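Local coordinates for protein FimX (Pseudomonas aeruginosa PAO1, PDB 3HV9) that carries an EAL domain, a module of a widespread bacterial family built as a modified alpha/beta barrel and named after a short sequence motif, at residues K220-P225 with G240-Q245; F34-S39 with E46-L51; V137-E142 with A167-G172; P225-A230 with Y247-P252. One frame throughout, in Å; residues are numbered along the deposited sequence.

Contact 1. Residues K220-P225 with G240-Q245; sequences KLSIVP and GATYIQ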
loop_
_atom_site.group_PDB
_atom_site.type_symbol
_atom_site.label_atom_id
_atom_site.label_comp_id
_atom_site.label_asym_id
_atom_site.label_seq_id
_atom_site.Cartn_x
_atom_site.Cartn_y
_atom_site.Cartn_z
ATOM N N LYS A 220 -0.672 -16.517 -7.743
ATOM C CA LYS A 220 -0.685 -15.237 -7.060
ATOM C C LYS A 220 -1.007 -15.472 -5.597
ATOM O O LYS A 220 -1.733 -16.409 -5.261
ATOM C CB LYS A 220 -1.712 -14.302 -7.692
ATOM C CG LYS A 220 -1.391 -13.892 -9.118
ATOM C CD LYS A 220 0.077 -13.505 -9.237
ATOM C CE LYS A 220 0.419 -13.026 -10.640
ATOM N NZ LYS A 220 1.859 -13.294 -10.954
ATOM N N LEU A 221 -0.455 -14.642 -4.721
ATOM C CA LEU A 221 -0.878 -14.669 -3.325
ATOM C C LEU A 221 -2.051 -13.711 -3.131
ATOM O O LEU A 221 -1.958 -12.527 -3.446
ATOM C CB LEU A 221 0.273 -14.304 -2.400
ATOM C CG LEU A 221 1.522 -15.154 -2.582
ATOM C CD1 LEU A 221 2.576 -14.714 -1.599
ATOM C CD2 LEU A 221 1.182 -16.627 -2.393
ATOM N N SER A 222 -3.160 -14.235 -2.622
ATOM C CA SER A 222 -4.387 -13.468 -2.520
ATOM C C SER A 222 -4.449 -12.715 -1.189
ATOM O O SER A 222 -4.176 -13.286 -0.135
ATOM C CB SER A 222 -5.597 -14.392 -2.688
ATOM O OG SER A 222 -5.636 -15.386 -1.669
ATOM N N ILE A 223 -4.787 -11.428 -1.247
ATOM C CA ILE A 223 -5.019 -10.635 -0.035
ATOM C C ILE A 223 -6.452 -10.137 -0.026
ATOM O O ILE A 223 -6.872 -9.420 -0.942
ATOM C CB ILE A 223 -4.080 -9.418 0.064
ATOM C CG1 ILE A 223 -2.617 -9.864 0.027
ATOM C CG2 ILE A 223 -4.350 -8.643 1.350
ATOM C CD1 ILE A 223 -1.632 -8.738 0.335
ATOM N N VAL A 224 -7.213 -10.532 0.991
ATOM C CA VAL A 224 -8.609 -10.085 1.088
ATOM C C VAL A 224 -8.790 -9.150 2.279
ATOM O O VAL A 224 -8.580 -9.562 3.426
ATOM C CB VAL A 224 -9.581 -11.275 1.184
ATOM C CG1 VAL A 224 -11.043 -10.793 1.226
ATOM C CG2 VAL A 224 -9.361 -12.227 0.015
ATOM N N PRO A 225 -9.155 -7.879 2.002
ATOM C CA PRO A 225 -9.334 -6.794 2.981
ATOM C C PRO A 225 -10.762 -6.731 3.542
ATOM O O PRO A 225 -11.597 -7.546 3.154
ATOM C CB PRO A 225 -9.103 -5.536 2.151
ATOM C CG PRO A 225 -9.222 -5.960 0.702
ATOM C CD PRO A 225 -9.470 -7.429 0.638
ATOM N N GLY A 240 -9.903 -20.122 1.041
ATOM C CA GLY A 240 -8.488 -20.321 0.757
ATOM C C GLY A 240 -7.694 -19.060 0.460
ATOM O O GLY A 240 -6.764 -19.075 -0.355
ATOM N N ALA A 241 -8.058 -17.966 1.124
ATOM C CA ALA A 241 -7.373 -16.697 0.951
ATOM C C ALA A 241 -5.999 -16.829 1.579
ATOM O O ALA A 241 -5.857 -17.404 2.651
ATOM C CB ALA A 241 -8.170 -15.581 1.630
ATOM N N THR A 242 -4.964 -16.315 0.935
ATOM C CA THR A 242 -3.655 -16.519 1.533
ATOM C C THR A 242 -3.337 -15.481 2.630
ATOM O O THR A 242 -2.646 -15.791 3.608
ATOM C CB THR A 242 -2.519 -16.780 0.462
ATOM O OG1 THR A 242 -1.266 -16.232 0.895
ATOM C CG2 THR A 242 -2.885 -16.207 -0.865
ATOM N N TYR A 243 -3.883 -14.273 2.481
ATOM C CA TYR A 243 -3.769 -13.224 3.504
ATOM C C TYR A 243 -5.099 -12.486 3.663
ATOM O O TYR A 243 -5.871 -12.376 2.711
ATOM C CB TYR A 243 -2.709 -12.183 3.131
ATOM C CG TYR A 243 -1.288 -12.687 2.988
ATOM C CD1 TYR A 243 -0.416 -12.688 4.072
ATOM C CD2 TYR A 243 -0.803 -13.118 1.758
ATOM C CE1 TYR A 243 0.904 -13.129 3.941
ATOM C CE2 TYR A 243 0.509 -13.562 1.617
ATOM C CZ TYR A 243 1.357 -13.563 2.706
ATOM O OH TYR A 243 2.660 -14.001 2.561
ATOM N N ILE A 244 -5.341 -11.961 4.862
ATOM C CA ILE A 244 -6.516 -11.132 5.138
ATOM C C ILE A 244 -6.139 -9.883 5.954
ATOM O O ILE A 244 -5.096 -9.843 6.601
ATOM C CB ILE A 244 -7.635 -11.927 5.865
ATOM C CG1 ILE A 244 -7.085 -12.613 7.111
ATOM C CG2 ILE A 244 -8.289 -12.939 4.921
ATOM C CD1 ILE A 244 -8.146 -13.252 7.972
ATOM N N GLN A 245 -6.982 -8.862 5.912
ATOM C CA GLN A 245 -6.705 -7.628 6.630
ATOM C C GLN A 245 -8.043 -7.037 6.999
ATOM O O GLN A 245 -9.021 -7.243 6.295
ATOM C CB GLN A 245 -5.964 -6.662 5.712
ATOM C CG GLN A 245 -5.463 -5.378 6.367
ATOM C CD GLN A 245 -5.087 -4.341 5.323
ATOM O OE1 GLN A 245 -5.803 -4.158 4.334
ATOM N NE2 GLN A 245 -3.966 -3.655 5.534
#

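Contact 2. Residues F34-S39 with E46-L51; sequences FQPVIS and ENYEVL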
loop_
_atom_site.group_PDB
_atom_site.type_symbol
_atom_site.label_atom_id
_atom_site.label_comp_id
_atom_site.label_asym_id
_atom_site.label_seq_id
_atom_site.Cartn_x
_atom_site.Cartn_y
_atom_site.Cartn_z
ATOM N N PHE A 34 0.192 2.042 10.226
ATOM C CA PHE A 34 0.451 0.684 9.739
ATOM C C PHE A 34 -0.698 -0.247 10.081
ATOM O O PHE A 34 -1.125 -0.318 11.232
ATOM C CB PHE A 34 1.749 0.160 10.353
ATOM C CG PHE A 34 2.892 1.119 10.222
ATOM C CD1 PHE A 34 3.732 1.078 9.111
ATOM C CD2 PHE A 34 3.121 2.076 11.196
ATOM C CE1 PHE A 34 4.790 1.979 8.982
ATOM C CE2 PHE A 34 4.168 2.983 11.069
ATOM C CZ PHE A 34 5.007 2.929 9.960
ATOM N N GLN A 35 -1.200 -0.960 9.083
ATOM C CA GLN A 35 -2.264 -1.922 9.308
ATOM C C GLN A 35 -1.787 -3.306 8.912
ATOM O O GLN A 35 -1.493 -3.554 7.745
ATOM C CB GLN A 35 -3.533 -1.570 8.528
ATOM C CG GLN A 35 -4.715 -2.491 8.872
ATOM C CD GLN A 35 -6.061 -1.922 8.420
ATOM O OE1 GLN A 35 -6.118 -1.140 7.481
ATOM N NE2 GLN A 35 -7.146 -2.318 9.092
ATOM N N PRO A 36 -1.746 -4.220 9.888
ATOM C CA PRO A 36 -1.201 -5.572 9.717
ATOM C C PRO A 36 -1.892 -6.314 8.594
ATOM O O PRO A 36 -3.125 -6.237 8.424
ATOM C CB PRO A 36 -1.528 -6.254 11.043
ATOM C CG PRO A 36 -1.770 -5.157 12.008
ATOM C CD PRO A 36 -2.262 -3.992 11.247
ATOM N N VAL A 37 -1.099 -7.037 7.822
ATOM C CA VAL A 37 -1.662 -8.012 6.901
ATOM C C VAL A 37 -1.428 -9.402 7.519
ATOM O O VAL A 37 -0.304 -9.780 7.824
ATOM C CB VAL A 37 -1.054 -7.865 5.498
ATOM C CG1 VAL A 37 -1.545 -8.980 4.575
ATOM C CG2 VAL A 37 -1.400 -6.489 4.928
ATOM N N ILE A 38 -2.502 -10.142 7.736
ATOM C CA ILE A 38 -2.439 -11.382 8.496
ATOM C C ILE A 38 -2.291 -12.561 7.549
ATOM O O ILE A 38 -3.030 -12.671 6.559
ATOM C CB ILE A 38 -3.732 -11.561 9.358
ATOM C CG1 ILE A 38 -3.593 -10.811 10.685
ATOM C CG2 ILE A 38 -4.036 -13.042 9.630
ATOM C CD1 ILE A 38 -3.560 -9.298 10.542
ATOM N N SER A 39 -1.346 -13.444 7.861
ATOM C CA SER A 39 -1.051 -14.602 7.013
ATOM C C SER A 39 -1.842 -15.803 7.479
ATOM O O SER A 39 -1.805 -16.151 8.664
ATOM C CB SER A 39 0.444 -14.943 7.093
ATOM O OG SER A 39 0.664 -16.307 6.777
ATOM N N GLU A 46 6.349 -10.299 9.242
ATOM C CA GLU A 46 5.428 -9.353 9.841
ATOM C C GLU A 46 5.015 -8.343 8.761
ATOM O O GLU A 46 5.681 -7.324 8.579
ATOM C CB GLU A 46 6.114 -8.627 11.007
ATOM C CG GLU A 46 6.373 -9.502 12.221
ATOM C CD GLU A 46 7.086 -8.752 13.332
ATOM O OE1 GLU A 46 7.509 -7.598 13.097
ATOM O OE2 GLU A 46 7.224 -9.317 14.438
ATOM N N ASN A 47 3.938 -8.647 8.034
ATOM C CA ASN A 47 3.448 -7.799 6.949
ATOM C C ASN A 47 2.564 -6.638 7.411
ATOM O O ASN A 47 1.547 -6.858 8.065
ATOM C CB ASN A 47 2.648 -8.645 5.954
ATOM C CG ASN A 47 3.474 -9.763 5.329
ATOM O OD1 ASN A 47 3.221 -10.947 5.562
ATOM N ND2 ASN A 47 4.457 -9.390 4.533
ATOM N N TYR A 48 2.946 -5.413 7.057
ATOM C CA TYR A 48 2.121 -4.241 7.312
ATOM C C TYR A 48 1.920 -3.431 6.051
ATOM O O TYR A 48 2.852 -3.268 5.255
ATOM C CB TYR A 48 2.803 -3.316 8.284
ATOM C CG TYR A 48 2.896 -3.776 9.713
ATOM C CD1 TYR A 48 1.926 -3.400 10.637
ATOM C CD2 TYR A 48 3.980 -4.529 10.159
ATOM C CE1 TYR A 48 2.016 -3.778 11.976
ATOM C CE2 TYR A 48 4.089 -4.911 11.502
ATOM C CZ TYR A 48 3.100 -4.527 12.399
ATOM O OH TYR A 48 3.164 -4.878 13.717
ATOM N N GLU A 49 0.711 -2.901 5.883
ATOM C CA GLU A 49 0.450 -1.912 4.842
ATOM C C GLU A 49 0.668 -0.551 5.468
ATOM O O GLU A 49 0.229 -0.312 6.597
ATOM C CB GLU A 49 -0.988 -2.008 4.332
ATOM C CG GLU A 49 -1.294 -1.046 3.171
ATOM C CD GLU A 49 -2.762 -1.043 2.793
ATOM O OE1 GLU A 49 -3.554 -1.720 3.497
ATOM O OE2 GLU A 49 -3.127 -0.377 1.795
ATOM N N VAL A 50 1.365 0.336 4.767
ATOM C CA VAL A 50 1.514 1.694 5.279
ATOM C C VAL A 50 0.476 2.663 4.720
ATOM O O VAL A 50 0.066 2.589 3.561
ATOM C CB VAL A 50 2.992 2.216 5.294
ATOM C CG1 VAL A 50 3.915 1.262 4.599
ATOM C CG2 VAL A 50 3.109 3.654 4.789
ATOM N N LEU A 51 -0.004 3.521 5.608
ATOM C CA LEU A 51 -1.101 4.429 5.307
ATOM C C LEU A 51 -0.656 5.836 5.681
ATOM O O LEU A 51 0.072 6.038 6.652
ATOM C CB LEU A 51 -2.348 4.026 6.097
ATOM C CG LEU A 51 -2.943 2.637 5.793
ATOM C CD1 LEU A 51 -4.136 2.355 6.683
ATOM C CD2 LEU A 51 -3.368 2.495 4.330
HETATM O O HOH W 1 -5.818 -0.707 4.694
#

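Contact 3. Residues V137-E142 with A167-G172; sequences VFQISE and AISQFG. With GOL (glycerol), chain D.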
loop_
_atom_site.group_PDB
_atom_site.type_symbol
_atom_site.label_atom_id
_atom_site.label_comp_id
_atom_site.label_asym_id
_atom_site.label_seq_id
_atom_site.Cartn_x
_atom_site.Cartn_y
_atom_site.Cartn_z
ATOM N N VAL A 137 7.057 -4.087 -0.664
ATOM C CA VAL A 137 6.080 -4.462 -1.683
ATOM C C VAL A 137 5.342 -3.206 -2.120
ATOM O O VAL A 137 4.709 -2.523 -1.307
ATOM C CB VAL A 137 5.008 -5.460 -1.159
ATOM C CG1 VAL A 137 4.046 -5.804 -2.260
ATOM C CG2 VAL A 137 5.637 -6.719 -0.565
ATOM N N PHE A 138 5.434 -2.888 -3.398
ATOM C CA PHE A 138 4.791 -1.704 -3.913
ATOM C C PHE A 138 3.435 -2.059 -4.435
ATOM O O PHE A 138 3.274 -3.045 -5.149
ATOM C CB PHE A 138 5.634 -1.067 -4.991
ATOM C CG PHE A 138 6.883 -0.456 -4.456
ATOM C CD1 PHE A 138 6.886 0.850 -4.004
ATOM C CD2 PHE A 138 8.045 -1.203 -4.364
ATOM C CE1 PHE A 138 8.038 1.414 -3.489
ATOM C CE2 PHE A 138 9.198 -0.654 -3.844
ATOM C CZ PHE A 138 9.197 0.664 -3.414
ATOM N N GLN A 139 2.461 -1.235 -4.078
ATOM C CA GLN A 139 1.065 -1.579 -4.269
ATOM C C GLN A 139 0.443 -0.587 -5.218
ATOM O O GLN A 139 0.418 0.626 -4.951
ATOM C CB GLN A 139 0.356 -1.559 -2.908
ATOM C CG GLN A 139 -1.130 -1.904 -2.923
ATOM C CD GLN A 139 -1.665 -2.121 -1.514
ATOM O OE1 GLN A 139 -1.253 -3.046 -0.820
ATOM N NE2 GLN A 139 -2.588 -1.263 -1.088
ATOM N N ILE A 140 -0.068 -1.107 -6.330
ATOM C CA ILE A 140 -0.650 -0.270 -7.372
ATOM C C ILE A 140 -2.117 -0.615 -7.596
ATOM O O ILE A 140 -2.469 -1.783 -7.757
ATOM C CB ILE A 140 0.121 -0.445 -8.700
ATOM C CG1 ILE A 140 1.606 -0.168 -8.474
ATOM C CG2 ILE A 140 -0.421 0.497 -9.753
ATOM C CD1 ILE A 140 2.530 -0.919 -9.433
ATOM N N SER A 141 -2.974 0.398 -7.618
ATOM C CA SER A 141 -4.393 0.146 -7.778
ATOM C C SER A 141 -4.690 -0.364 -9.183
ATOM O O SER A 141 -4.063 0.057 -10.165
ATOM C CB SER A 141 -5.215 1.398 -7.463
ATOM O OG SER A 141 -5.289 2.252 -8.584
ATOM N N GLU A 142 -5.648 -1.282 -9.269
ATOM C CA GLU A 142 -6.036 -1.874 -10.546
ATOM C C GLU A 142 -6.291 -0.806 -11.589
ATOM O O GLU A 142 -5.749 -0.863 -12.689
ATOM C CB GLU A 142 -7.291 -2.730 -10.396
ATOM C CG GLU A 142 -7.644 -3.471 -11.670
ATOM C CD GLU A 142 -8.691 -4.538 -11.459
ATOM O OE1 GLU A 142 -9.897 -4.199 -11.409
ATOM O OE2 GLU A 142 -8.295 -5.722 -11.367
ATOM N N ALA A 167 2.270 -5.466 -5.872
ATOM C CA ALA A 167 0.896 -5.934 -5.715
ATOM C C ALA A 167 -0.067 -5.052 -6.474
ATOM O O ALA A 167 0.184 -3.861 -6.670
ATOM C CB ALA A 167 0.504 -5.965 -4.241
ATOM N N ILE A 168 -1.179 -5.643 -6.894
ATOM C CA ILE A 168 -2.294 -4.872 -7.429
ATOM C C ILE A 168 -3.426 -4.894 -6.409
ATOM O O ILE A 168 -3.815 -5.954 -5.915
ATOM C CB ILE A 168 -2.785 -5.430 -8.783
ATOM C CG1 ILE A 168 -1.612 -5.506 -9.764
ATOM C CG2 ILE A 168 -3.872 -4.545 -9.371
ATOM C CD1 ILE A 168 -0.885 -4.196 -9.914
ATOM N N SER A 169 -3.941 -3.721 -6.079
ATOM C CA SER A 169 -4.996 -3.620 -5.092
ATOM C C SER A 169 -6.293 -3.298 -5.809
ATOM O O SER A 169 -6.278 -2.926 -6.987
ATOM C CB SER A 169 -4.661 -2.538 -4.078
ATOM O OG SER A 169 -4.420 -1.325 -4.755
ATOM N N GLN A 170 -7.405 -3.451 -5.097
ATOM C CA GLN A 170 -8.740 -3.230 -5.660
ATOM C C GLN A 170 -8.952 -4.049 -6.929
ATOM O O GLN A 170 -9.582 -3.612 -7.900
ATOM C CB GLN A 170 -8.964 -1.750 -5.895
ATOM C CG GLN A 170 -8.722 -0.956 -4.639
ATOM C CD GLN A 170 -7.830 0.217 -4.907
ATOM O OE1 GLN A 170 -6.618 0.154 -4.667
ATOM N NE2 GLN A 170 -8.409 1.293 -5.450
ATOM N N PHE A 171 -8.414 -5.260 -6.888
ATOM C CA PHE A 171 -8.446 -6.160 -8.022
ATOM C C PHE A 171 -9.830 -6.697 -8.307
ATOM O O PHE A 171 -10.583 -7.018 -7.382
ATOM C CB PHE A 171 -7.519 -7.340 -7.777
ATOM C CG PHE A 171 -7.366 -8.231 -8.970
ATOM C CD1 PHE A 171 -6.556 -7.851 -10.031
ATOM C CD2 PHE A 171 -8.038 -9.442 -9.043
ATOM C CE1 PHE A 171 -6.407 -8.668 -11.139
ATOM C CE2 PHE A 171 -7.899 -10.260 -10.144
ATOM C CZ PHE A 171 -7.078 -9.873 -11.200
ATOM N N GLY A 172 -10.151 -6.797 -9.596
ATOM C CA GLY A 172 -11.320 -7.528 -10.044
ATOM C C GLY A 172 -12.524 -6.714 -10.474
ATOM O O GLY A 172 -13.599 -7.274 -10.688
HETATM C C1 GOL D . -4.647 2.469 -2.974
HETATM O O1 GOL D . -5.337 2.029 -1.818
HETATM C C2 GOL D . -3.798 1.332 -3.553
HETATM O O2 GOL D . -3.995 0.189 -2.757
HETATM C C3 GOL D . -2.300 1.663 -3.593
HETATM O O3 GOL D . -2.049 2.864 -4.302
#

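Contact 4. Residues P225-A230 with Y247-P252; sequences PFVESA and YYLQGP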
loop_
_atom_site.group_PDB
_atom_site.type_symbol
_atom_site.label_atom_id
_atom_site.label_comp_id
_atom_site.label_asym_id
_atom_site.label_seq_id
_atom_site.Cartn_x
_atom_site.Cartn_y
_atom_site.Cartn_z
ATOM N N PRO A 225 -9.155 -7.879 2.002
ATOM C CA PRO A 225 -9.334 -6.794 2.981
ATOM C C PRO A 225 -10.762 -6.731 3.542
ATOM O O PRO A 225 -11.597 -7.546 3.154
ATOM C CB PRO A 225 -9.103 -5.536 2.151
ATOM C CG PRO A 225 -9.222 -5.960 0.702
ATOM C CD PRO A 225 -9.470 -7.429 0.638
ATOM N N PHE A 226 -11.018 -5.753 4.415
ATOM C CA PHE A 226 -12.349 -5.450 4.982
ATOM C C PHE A 226 -12.930 -6.594 5.776
ATOM O O PHE A 226 -14.127 -6.853 5.716
ATOM C CB PHE A 226 -13.352 -4.970 3.922
ATOM C CG PHE A 226 -13.057 -3.587 3.399
ATOM C CD1 PHE A 226 -13.401 -2.461 4.141
ATOM C CD2 PHE A 226 -12.419 -3.414 2.169
ATOM C CE1 PHE A 226 -13.122 -1.185 3.663
ATOM C CE2 PHE A 226 -12.130 -2.144 1.681
ATOM C CZ PHE A 226 -12.478 -1.025 2.431
ATOM N N VAL A 227 -12.067 -7.291 6.504
ATOM C CA VAL A 227 -12.520 -8.310 7.431
ATOM C C VAL A 227 -13.048 -7.620 8.676
ATOM O O VAL A 227 -12.269 -7.080 9.469
ATOM C CB VAL A 227 -11.390 -9.287 7.788
ATOM C CG1 VAL A 227 -11.874 -10.320 8.801
ATOM C CG2 VAL A 227 -10.901 -9.974 6.531
ATOM N N GLU A 228 -14.372 -7.615 8.839
ATOM C CA GLU A 228 -14.970 -6.864 9.937
ATOM C C GLU A 228 -15.649 -7.778 10.953
ATOM O O GLU A 228 -16.172 -7.306 11.958
ATOM C CB GLU A 228 -15.961 -5.807 9.409
ATOM C CG GLU A 228 -15.429 -4.930 8.253
ATOM C CD GLU A 228 -14.181 -4.123 8.625
ATOM O OE1 GLU A 228 -13.517 -3.556 7.728
ATOM O OE2 GLU A 228 -13.866 -4.042 9.820
ATOM N N SER A 229 -15.628 -9.084 10.703
ATOM C CA SER A 229 -16.317 -10.029 11.573
ATOM C C SER A 229 -15.708 -11.434 11.520
ATOM O O SER A 229 -14.993 -11.799 10.566
ATOM C CB SER A 229 -17.803 -10.117 11.187
ATOM O OG SER A 229 -17.940 -10.731 9.913
ATOM N N ALA A 230 -16.013 -12.218 12.554
ATOM C CA ALA A 230 -15.612 -13.615 12.624
ATOM C C ALA A 230 -16.230 -14.351 11.452
ATOM O O ALA A 230 -15.602 -15.188 10.803
ATOM C CB ALA A 230 -16.088 -14.215 13.918
ATOM N N TYR A 247 -10.131 -4.224 10.245
ATOM C CA TYR A 247 -10.161 -3.692 11.605
ATOM C C TYR A 247 -10.348 -4.806 12.652
ATOM O O TYR A 247 -9.750 -4.762 13.725
ATOM C CB TYR A 247 -11.267 -2.652 11.753
ATOM C CG TYR A 247 -10.970 -1.647 12.842
ATOM C CD1 TYR A 247 -11.379 -1.861 14.163
ATOM C CD2 TYR A 247 -10.265 -0.490 12.552
ATOM C CE1 TYR A 247 -11.085 -0.928 15.162
ATOM C CE2 TYR A 247 -9.971 0.434 13.529
ATOM C CZ TYR A 247 -10.378 0.224 14.826
ATOM O OH TYR A 247 -10.062 1.178 15.775
ATOM N N TYR A 248 -11.184 -5.792 12.324
ATOM C CA TYR A 248 -11.438 -6.949 13.194
ATOM C C TYR A 248 -10.126 -7.623 13.624
ATOM O O TYR A 248 -9.969 -8.031 14.773
ATOM C CB TYR A 248 -12.335 -7.957 12.457
ATOM C CG TYR A 248 -12.842 -9.078 13.328
ATOM C CD1 TYR A 248 -12.174 -10.295 13.387
ATOM C CD2 TYR A 248 -13.994 -8.919 14.095
ATOM C CE1 TYR A 248 -12.636 -11.322 14.193
ATOM C CE2 TYR A 248 -14.457 -9.941 14.906
ATOM C CZ TYR A 248 -13.772 -11.142 14.948
ATOM O OH TYR A 248 -14.229 -12.161 15.751
ATOM N N LEU A 249 -9.172 -7.719 12.701
ATOM C CA LEU A 249 -7.842 -8.221 13.052
ATOM C C LEU A 249 -7.062 -7.132 13.802
ATOM O O LEU A 249 -6.605 -7.339 14.931
ATOM C CB LEU A 249 -7.072 -8.680 11.808
ATOM C CG LEU A 249 -7.540 -9.879 10.963
ATOM C CD1 LEU A 249 -8.484 -10.802 11.726
ATOM C CD2 LEU A 249 -8.176 -9.455 9.657
ATOM N N GLN A 250 -6.884 -5.983 13.155
ATOM C CA GLN A 250 -6.372 -4.775 13.819
ATOM C C GLN A 250 -6.540 -3.621 12.846
ATOM O O GLN A 250 -6.471 -3.812 11.627
ATOM C CB GLN A 250 -4.908 -4.901 14.226
ATOM C CG GLN A 250 -4.495 -3.872 15.292
ATOM C CD GLN A 250 -3.039 -3.425 15.175
ATOM O OE1 GLN A 250 -2.705 -2.579 14.345
ATOM N NE2 GLN A 250 -2.172 -3.980 16.016
ATOM N N GLY A 251 -6.798 -2.431 13.374
ATOM C CA GLY A 251 -6.954 -1.269 12.523
ATOM C C GLY A 251 -5.594 -0.627 12.316
ATOM O O GLY A 251 -4.584 -1.155 12.788
ATOM N N PRO A 252 -5.560 0.514 11.611
ATOM C CA PRO A 252 -4.313 1.254 11.410
ATOM C C PRO A 252 -3.808 1.720 12.764
ATOM O O PRO A 252 -4.618 2.090 13.606
ATOM C CB PRO A 252 -4.758 2.478 10.602
ATOM C CG PRO A 252 -6.120 2.114 10.032
ATOM C CD PRO A 252 -6.727 1.205 11.032
#

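Contact 1. Residues K220-P225 with G240-Q245
Ile223 pairs with Tyr243 and Val224 with Ile244 in parallel register, the two short runs diverging by 49° end to end. Tyr243 O receives Val224 N (2.9 Å), and Val224 O receives Gln245 N (3.0 Å). Tyr243 N lies nearly in line with the C=O of Ser222, 2.8 Å from Ser222 O, although the bond is bent at the hydrogen. Ser222 adds its side chain: with chi1 at 61°, OG lies between its own N and carbonyl carbon and takes a nearly straight bond from Thr242 N at 2.8 Å; the link from Thr242 N to Ser222 O is weak.

One face of the pair carries Ile223 and Tyr243, whose side chains slant across each other with Ile223 CG1 3.9 Å from Tyr243 CB. Leu221 CD1 reaches the edge of the tyrosine ring, near its plane, while Asp43 binds the hydroxyl. On the opposite face, Val224 CG2 abuts Ala241 CB, and Leu236 of helix 230-239 packs on Val224 and Ile244.

This is a beta-alpha-beta crossover whose return is marked by a Schellman motif at Gly240. Ser222 OG adds its bond one residue ahead of the regular pairing and helps satisfy the buried Thr242 N-H.

Contact 2. Residues F34-S39 with E46-L51
Gln35 and Glu49 form an antiparallel hydrogen-bonded pair: Gln35 N lies 2.9 Å from Glu49 O, in the carbonyl plane, and Glu49 N returns a 3.0 Å bond to Gln35 O from above that carbonyl's plane. Two residues on, Val37 N donates to Asn47 O.

Phe34, Pro36, Tyr48 and Val50 share one face. Phe34 CB sits 3.6 Å from Tyr48 CD1, and the proline ring brings Pro36 CG to 4.0 Å from Tyr48 CE1. The phenylalanine ring runs alongside Val50, pointing the same way, and Val50 CB is 4.1 Å from Phe34 CD1.

The two strands make the beta hairpin that opens the EAL barrel; strand 30-39 runs against both its neighbours, 46-54 and 243-244, while the other strands are parallel. Glu49-Val50-Leu51 stands where the family's Glu-Ala-Leu signature is expected, with valine in the middle.

Gln35, Val37, Asn47 and Glu49 occupy the other face. Both Gln35 and Glu49 hold CG opposite the backbone N (chi1 -174° and -176°) and stay extended, which carries both polar ends off the same face; a water lies 2.8 Å from both Gln35 OE1 and Glu49 OE1. Glu49 OE1 forms a salt bridge with Lys190 and a hydrogen bond with Gln245, OE2 is hydrogen-bonded to His107 and Gln139, and Gln250 O receives Gln35 NE2. Behind the first face, helix 77-97 packs on Phe34 and Val50, and Tyr48 OH binds Tyr258 N as its ring meets Phe260 edge-to-face.

Contact 3. Residues V137-E142 with A167-G172
Glu142 reaches along the segment 167-172 atom by atom. Its CB rests 3.5 Å from Gln170 O, and a chi1 of -174° starts CG on an extended path to the far end of that segment. There CD comes to 3.3 Å from Gly172 N, and OE2 accepts a straight bond from Gly172 N at 2.8 Å, met on the syn side but 33° out of the carboxylate plane. Glu142 OE2 also comes to 3.1 Å from Phe171 CD1, with carboxylate and ring crossing slantwise. OE1 receives Cys173 N and Ser174 N, so one buried carboxylate collects several successive backbone N-H groups.

Behind this reach is a regular parallel pairing. Ile140 N bonds to Ala167 O at 2.8 Å, Ile140 O takes Ser169 N, and Glu142 N bonds to Ser169 O at 2.9 Å, where the first strand gives way to helix 142-147, N-capped by Ser141. Ile140 and Ile168 share one face, Ile140 CB near Ile168 CD1. On the other, Gln139 NE2 donates to Glu49 OE2 and to O2 of a glycerol, probably left from crystallisation. That hydroxyl donates to Ser169 OG, which itself donates to Gln170 OE1 at 2.7 Å.

Neighbouring parallel strands joined through helices, with polar side chains gathered where the strands end, are typical of the mouth of an alpha/beta barrel, the face at which such folds place their binding pocket.

Contact 4. Residues P225-A230 with Y247-P252
Tyr247 leads with CB, 3.5 Å from Glu228 OE2; the glutamate bends at chi2 (-60°) to come back to it. The Tyr247 ring turns the other way and has Gly251 N over one face, toward the rim.

Tyr248 follows and does most of the work. Its N makes a weak 3.3 Å bond to Val227 O, and the same carbonyl, Val227 O, lies 3.1 Å from Tyr248 CB. A chi1 of -171° swings the ring roughly flat over the Ser229-Ala230 peptide: Ser229 C sits 3.8 Å above the ring centre and Ala230 N 3.4 Å above the plane, nearer the rim. The hydroxyl extends past the peptide, leaving Tyr248 OH 3.3 Å from Ala230 CB.

Leu249 returns to apolar packing, its CD2 set 3.7 Å from Val227 CB, while Leu233 of helix 230-239 touches both residues. Val227 is thus the buried member of a contact otherwise largely at the surface.

The peptide under the Tyr248 ring leads into helix 230-239, whose N-cap is Ser229, with OG bonded to Val232 N. This N-cap lies in the loop of the beta-alpha-beta unit made by strand 221-224, helix 230-239 and strand 243-244, and the segment following the last strand covers it.

Contacts 1, 2 and 3 are buried strand pairings in one sheet, whereas contact 4 joins two loops at the surface. Contact 2 is antiparallel; contacts 1 and 3 are parallel and differ in their extra grip, a serine hydroxyl in the former and a carboxylate in the latter. Contact 2 instead carries a buried glutamate among polar partners, which meets contact 3 through Gln139. Strands 243-244 and 30-39 are neighbours, so contacts 1 and 2 meet directly: Ile244 O bonds to Ile38 N, closing the sheet. Contact 4 continues contact 1 through their common Pro225 and the Gln245 O to Val227 N bond, exchanging regular backbone pairing for one weak bond and an aromatic face.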